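Local coordinates for protein FAD-binding oxidoreductase (Gulosibacter chungangensis, PDB 7PBG) that oxidises 4-ethylphenol with the help of a covalently bound FAD, dehydrogenating the alkyl chain of the phenol to give 4-vinylphenol, at residues Ala274-Ala286 and Ile425-Glu437. Sequence-based numbering, arbitrary orientation.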
loop_
_atom_site.group_PDB
_atom_site.type_symbol
_atom_site.label_atom_id
_atom_site.label_comp_id
_atom_site.label_asym_id
_atom_site.label_seq_id
_atom_site.Cartn_x
_atom_site.Cartn_y
_atom_site.Cartn_z
ATOM N N ALA A 274 5.575 -17.574 1.000
ATOM C CA ALA A 274 5.738 -16.628 2.113
ATOM C C ALA A 274 7.230 -16.418 2.315
ATOM O O ALA A 274 8.013 -17.318 2.030
ATOM C CB ALA A 274 5.027 -17.182 3.337
ATOM N N ALA A 275 7.600 -15.252 2.821
ATOM C CA ALA A 275 9.009 -14.903 3.080
ATOM C C ALA A 275 9.514 -15.805 4.206
ATOM O O ALA A 275 8.917 -15.853 5.273
ATOM C CB ALA A 275 9.096 -13.452 3.434
ATOM N N PRO A 276 10.504 -16.686 3.949
ATOM C CA PRO A 276 11.010 -17.505 5.023
ATOM C C PRO A 276 11.851 -16.679 5.995
ATOM O O PRO A 276 12.273 -15.588 5.647
ATOM C CB PRO A 276 11.777 -18.624 4.302
ATOM C CG PRO A 276 12.238 -17.965 3.015
ATOM C CD PRO A 276 11.161 -16.972 2.653
ATOM N N ILE A 277 12.061 -17.219 7.180
ATOM C CA ILE A 277 12.990 -16.627 8.174
ATOM C C ILE A 277 14.308 -17.405 8.132
ATOM O O ILE A 277 14.332 -18.598 7.843
ATOM C CB ILE A 277 12.361 -16.588 9.579
ATOM C CG1 ILE A 277 12.006 -17.972 10.094
ATOM C CG2 ILE A 277 11.134 -15.680 9.575
ATOM C CD1 ILE A 277 11.598 -18.019 11.569
ATOM N N VAL A 278 15.362 -16.735 8.512
ATOM C CA VAL A 278 16.705 -17.357 8.611
ATOM C C VAL A 278 17.219 -16.980 9.985
ATOM O O VAL A 278 17.566 -15.777 10.170
ATOM C CB VAL A 278 17.665 -16.899 7.498
ATOM C CG1 VAL A 278 18.937 -17.731 7.567
ATOM C CG2 VAL A 278 17.027 -16.979 6.118
ATOM N N ARG A 279 17.142 -17.887 10.954
ATOM C CA ARG A 279 17.590 -17.494 12.312
ATOM C C ARG A 279 18.878 -18.202 12.682
ATOM O O ARG A 279 19.178 -19.322 12.205
ATOM C CB ARG A 279 16.523 -17.723 13.373
ATOM C CG ARG A 279 15.895 -19.080 13.388
ATOM C CD ARG A 279 14.961 -19.082 14.603
ATOM N NE ARG A 279 13.978 -18.009 14.768
ATOM C CZ ARG A 279 13.029 -18.025 15.728
ATOM N NH1 ARG A 279 12.980 -19.012 16.619
ATOM N NH2 ARG A 279 12.157 -17.034 15.825
ATOM N N ASN A 280 19.586 -17.578 13.607
ATOM C CA ASN A 280 20.799 -18.207 14.166
ATOM C C ASN A 280 20.405 -19.204 15.252
ATOM O O ASN A 280 19.281 -19.159 15.782
ATOM C CB ASN A 280 21.819 -17.184 14.611
ATOM C CG ASN A 280 21.470 -16.358 15.824
ATOM O OD1 ASN A 280 20.318 -16.260 16.241
ATOM N ND2 ASN A 280 22.487 -15.714 16.364
ATOM N N VAL A 281 21.362 -20.059 15.610
ATOM C CA VAL A 281 21.088 -21.129 16.615
ATOM C C VAL A 281 20.693 -20.490 17.942
ATOM O O VAL A 281 19.775 -21.031 18.658
ATOM C CB VAL A 281 22.259 -22.113 16.752
ATOM C CG1 VAL A 281 23.525 -21.489 17.266
ATOM C CG2 VAL A 281 21.842 -23.281 17.635
ATOM N N THR A 282 21.257 -19.355 18.301
ATOM C CA THR A 282 20.928 -18.774 19.618
ATOM C C THR A 282 19.432 -18.452 19.699
ATOM O O THR A 282 18.819 -18.668 20.793
ATOM C CB THR A 282 21.763 -17.522 19.881
ATOM O OG1 THR A 282 23.120 -17.893 19.647
ATOM C CG2 THR A 282 21.618 -17.039 21.306
ATOM N N PHE A 283 18.844 -17.953 18.610
ATOM C CA PHE A 283 17.422 -17.545 18.629
ATOM C C PHE A 283 16.601 -18.805 18.864
ATOM O O PHE A 283 15.759 -18.861 19.770
ATOM C CB PHE A 283 17.117 -16.773 17.349
ATOM C CG PHE A 283 15.880 -15.918 17.392
ATOM C CD1 PHE A 283 15.775 -14.857 16.522
ATOM C CD2 PHE A 283 14.859 -16.153 18.295
ATOM C CE1 PHE A 283 14.651 -14.056 16.535
ATOM C CE2 PHE A 283 13.736 -15.336 18.324
ATOM C CZ PHE A 283 13.607 -14.329 17.399
ATOM N N ASP A 284 16.873 -19.861 18.088
ATOM C CA ASP A 284 16.085 -21.100 18.268
ATOM C C ASP A 284 16.312 -21.643 19.673
ATOM O O ASP A 284 15.340 -22.072 20.320
ATOM C CB ASP A 284 16.404 -22.161 17.211
ATOM C CG ASP A 284 15.412 -22.252 16.050
ATOM O OD1 ASP A 284 14.435 -21.430 15.977
ATOM O OD2 ASP A 284 15.611 -23.183 15.233
ATOM N N ALA A 285 17.556 -21.736 20.116
ATOM C CA ALA A 285 17.875 -22.263 21.458
ATOM C C ALA A 285 17.067 -21.501 22.516
ATOM O O ALA A 285 16.440 -22.103 23.374
ATOM C CB ALA A 285 19.367 -22.160 21.681
ATOM N N ALA A 286 17.009 -20.191 22.409
ATOM C CA ALA A 286 16.363 -19.366 23.457
ATOM C C ALA A 286 14.836 -19.602 23.511
ATOM O O ALA A 286 14.230 -19.283 24.542
ATOM C CB ALA A 286 16.726 -17.935 23.224
ATOM N N ILE A 425 26.354 -8.526 25.487
ATOM C CA ILE A 425 24.913 -8.671 25.176
ATOM C C ILE A 425 24.764 -9.885 24.253
ATOM O O ILE A 425 25.444 -9.970 23.236
ATOM C CB ILE A 425 24.348 -7.356 24.602
ATOM C CG1 ILE A 425 24.553 -6.167 25.561
ATOM C CG2 ILE A 425 22.886 -7.523 24.223
ATOM C CD1 ILE A 425 23.915 -6.337 26.927
ATOM N N ASP A 426 23.797 -10.736 24.555
ATOM C CA ASP A 426 23.493 -11.910 23.707
ATOM C C ASP A 426 22.735 -11.442 22.458
ATOM O O ASP A 426 21.852 -10.563 22.582
ATOM C CB ASP A 426 22.664 -12.936 24.486
ATOM C CG ASP A 426 23.463 -13.768 25.477
ATOM O OD1 ASP A 426 24.685 -13.612 25.541
ATOM O OD2 ASP A 426 22.846 -14.547 26.193
ATOM N N TYR A 427 23.058 -12.055 21.332
ATOM C CA TYR A 427 22.606 -11.653 19.976
ATOM C C TYR A 427 21.783 -12.743 19.344
ATOM O O TYR A 427 22.334 -13.762 18.957
ATOM C CB TYR A 427 23.845 -11.353 19.134
ATOM C CG TYR A 427 23.621 -11.041 17.688
ATOM C CD1 TYR A 427 22.443 -10.465 17.204
ATOM C CD2 TYR A 427 24.657 -11.271 16.803
ATOM C CE1 TYR A 427 22.265 -10.199 15.858
ATOM C CE2 TYR A 427 24.506 -10.977 15.468
ATOM C CZ TYR A 427 23.330 -10.422 14.998
ATOM O OH TYR A 427 23.289 -10.156 13.666
ATOM N N LEU A 428 20.484 -12.518 19.259
ATOM C CA LEU A 428 19.554 -13.388 18.539
ATOM C C LEU A 428 19.316 -12.715 17.190
ATOM O O LEU A 428 19.029 -11.511 17.157
ATOM C CB LEU A 428 18.274 -13.556 19.350
ATOM C CG LEU A 428 18.396 -14.514 20.534
ATOM C CD1 LEU A 428 19.432 -14.064 21.557
ATOM C CD2 LEU A 428 17.031 -14.659 21.180
ATOM N N ALA A 429 19.507 -13.459 16.120
ATOM C CA ALA A 429 19.576 -12.855 14.778
ATOM C C ALA A 429 18.552 -13.529 13.897
ATOM O O ALA A 429 18.432 -14.780 13.930
ATOM C CB ALA A 429 20.963 -12.965 14.202
ATOM N N GLN A 430 17.822 -12.729 13.134
ATOM C CA GLN A 430 17.029 -13.286 12.030
ATOM C C GLN A 430 17.345 -12.445 10.791
ATOM O O GLN A 430 17.493 -11.224 10.898
ATOM C CB GLN A 430 15.594 -13.331 12.521
ATOM C CG GLN A 430 14.599 -13.960 11.565
ATOM C CD GLN A 430 13.424 -14.402 12.395
ATOM O OE1 GLN A 430 13.486 -15.404 13.120
ATOM N NE2 GLN A 430 12.388 -13.596 12.394
ATOM N N PHE A 431 17.412 -13.087 9.651
ATOM C CA PHE A 431 17.476 -12.363 8.364
ATOM C C PHE A 431 16.285 -12.819 7.549
ATOM O O PHE A 431 15.925 -13.979 7.593
ATOM C CB PHE A 431 18.766 -12.633 7.610
ATOM C CG PHE A 431 19.996 -11.999 8.193
ATOM C CD1 PHE A 431 20.445 -10.757 7.749
ATOM C CD2 PHE A 431 20.639 -12.614 9.239
ATOM C CE1 PHE A 431 21.566 -10.186 8.323
ATOM C CE2 PHE A 431 21.754 -12.031 9.816
ATOM C CZ PHE A 431 22.227 -10.830 9.341
ATOM N N ILE A 432 15.648 -11.876 6.868
ATOM C CA ILE A 432 14.459 -12.177 6.017
ATOM C C ILE A 432 14.655 -11.390 4.720
ATOM O O ILE A 432 14.916 -10.157 4.805
ATOM C CB ILE A 432 13.156 -11.781 6.732
ATOM C CG1 ILE A 432 12.939 -12.506 8.060
ATOM C CG2 ILE A 432 11.971 -11.959 5.791
ATOM C CD1 ILE A 432 11.888 -11.852 8.924
ATOM N N ILE A 433 14.500 -12.062 3.586
ATOM C CA ILE A 433 14.119 -11.368 2.321
ATOM C C ILE A 433 12.572 -11.349 2.247
ATOM O O ILE A 433 11.978 -12.400 2.142
ATOM C CB ILE A 433 14.810 -12.040 1.130
ATOM C CG1 ILE A 433 16.328 -11.845 1.233
ATOM C CG2 ILE A 433 14.280 -11.463 -0.177
ATOM C CD1 ILE A 433 17.095 -12.780 0.364
ATOM N N GLY A 434 11.956 -10.169 2.354
ATOM C CA GLY A 434 10.497 -10.013 2.289
ATOM C C GLY A 434 10.007 -10.354 0.923
ATOM O O GLY A 434 9.279 -11.309 0.775
ATOM N N LEU A 435 10.409 -9.565 -0.070
ATOM C CA LEU A 435 10.171 -9.876 -1.494
ATOM C C LEU A 435 11.379 -9.351 -2.288
ATOM O O LEU A 435 12.071 -10.174 -2.918
ATOM C CB LEU A 435 8.853 -9.252 -1.947
ATOM C CG LEU A 435 8.370 -9.775 -3.292
ATOM C CD1 LEU A 435 8.097 -11.261 -3.215
ATOM C CD2 LEU A 435 7.140 -9.030 -3.809
ATOM N N ARG A 436 11.722 -8.069 -2.125
ATOM C CA ARG A 436 12.921 -7.481 -2.777
ATOM C C ARG A 436 13.843 -6.832 -1.759
ATOM O O ARG A 436 14.920 -6.403 -2.172
ATOM C CB ARG A 436 12.531 -6.388 -3.776
ATOM C CG ARG A 436 11.677 -6.888 -4.929
ATOM C CD ARG A 436 11.045 -5.747 -5.722
ATOM N NE ARG A 436 10.551 -6.238 -6.987
ATOM C CZ ARG A 436 9.422 -6.886 -7.191
ATOM N NH1 ARG A 436 8.588 -7.144 -6.206
ATOM N NH2 ARG A 436 9.120 -7.304 -8.408
ATOM N N GLU A 437 13.484 -6.863 -0.491
ATOM C CA GLU A 437 14.272 -6.142 0.535
ATOM C C GLU A 437 14.780 -7.154 1.529
ATOM O O GLU A 437 14.115 -8.204 1.707
ATOM C CB GLU A 437 13.447 -5.015 1.156
ATOM C CG GLU A 437 12.552 -5.393 2.319
ATOM C CD GLU A 437 11.344 -6.264 2.091
ATOM O OE1 GLU A 437 11.219 -6.860 0.992
ATOM O OE2 GLU A 437 10.585 -6.444 3.064
HETATM O O HOH W 1 13.242 -14.567 3.303
HETATM O O HOH W 2 24.489 -15.322 19.546
#
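Val-278 and Phe-431 form an antiparallel hydrogen-bonded pair that joins strand 277-280 to strand 426-433, their axes 160° apart; Phe-431 N gives the strong bond to Val-278 O (2.7 Å), and the return bond is weak. One residue on, Arg-279 faces Gln-430 as a non-hydrogen-bonded pair. Here the extended glutamine, CG anti to its own N (chi1 -176°), lays its amide beside CB and CG2 of Ile-277 and presents OE1, in the plane of the Arg-279 guanidinium, to NE (3.1 Å), and NE sits almost in line with the glutamine C=O; a weaker bond comes from NH2. The ring of Phe-283 lies over one face of the guanidinium, with NH2 3.4 Å above the ring plane, and sets its edge against Ala-429 O. The two strands are central neighbours in the large antiparallel sheet of the substrate domain of the VAO/PCMH flavoprotein fold; Phe-283 approaches the FAD, and Arg-279 lies beside the FAD-binding Glu-152. Where strand 277-280 gives way to a helix, Asn-280 is the N-cap. Its OD1 takes Phe-283 N and Ala-429 N (2.9 Å) from opposite faces of the amide plane, while ND2, which also binds Tyr-413, points nearly straight at Tyr-427 O (3.2 Å). An alanine here lacks OD1 and ND2, so Ala-429 N and Phe-283 N would lose their common acceptor and the helix start would probably be less firmly tied to strand 426-433. Leu-428 packs against the start of the helix, CB against Phe-283 CG (3.9 Å), CD1 against Thr-282 CG2 and CD2 against Ala-286 CB. At the far end Ile-432 CG2 meets Ala-275 CB (4.0 Å), and a water donates to both Pro-276 O and Ile-433 O.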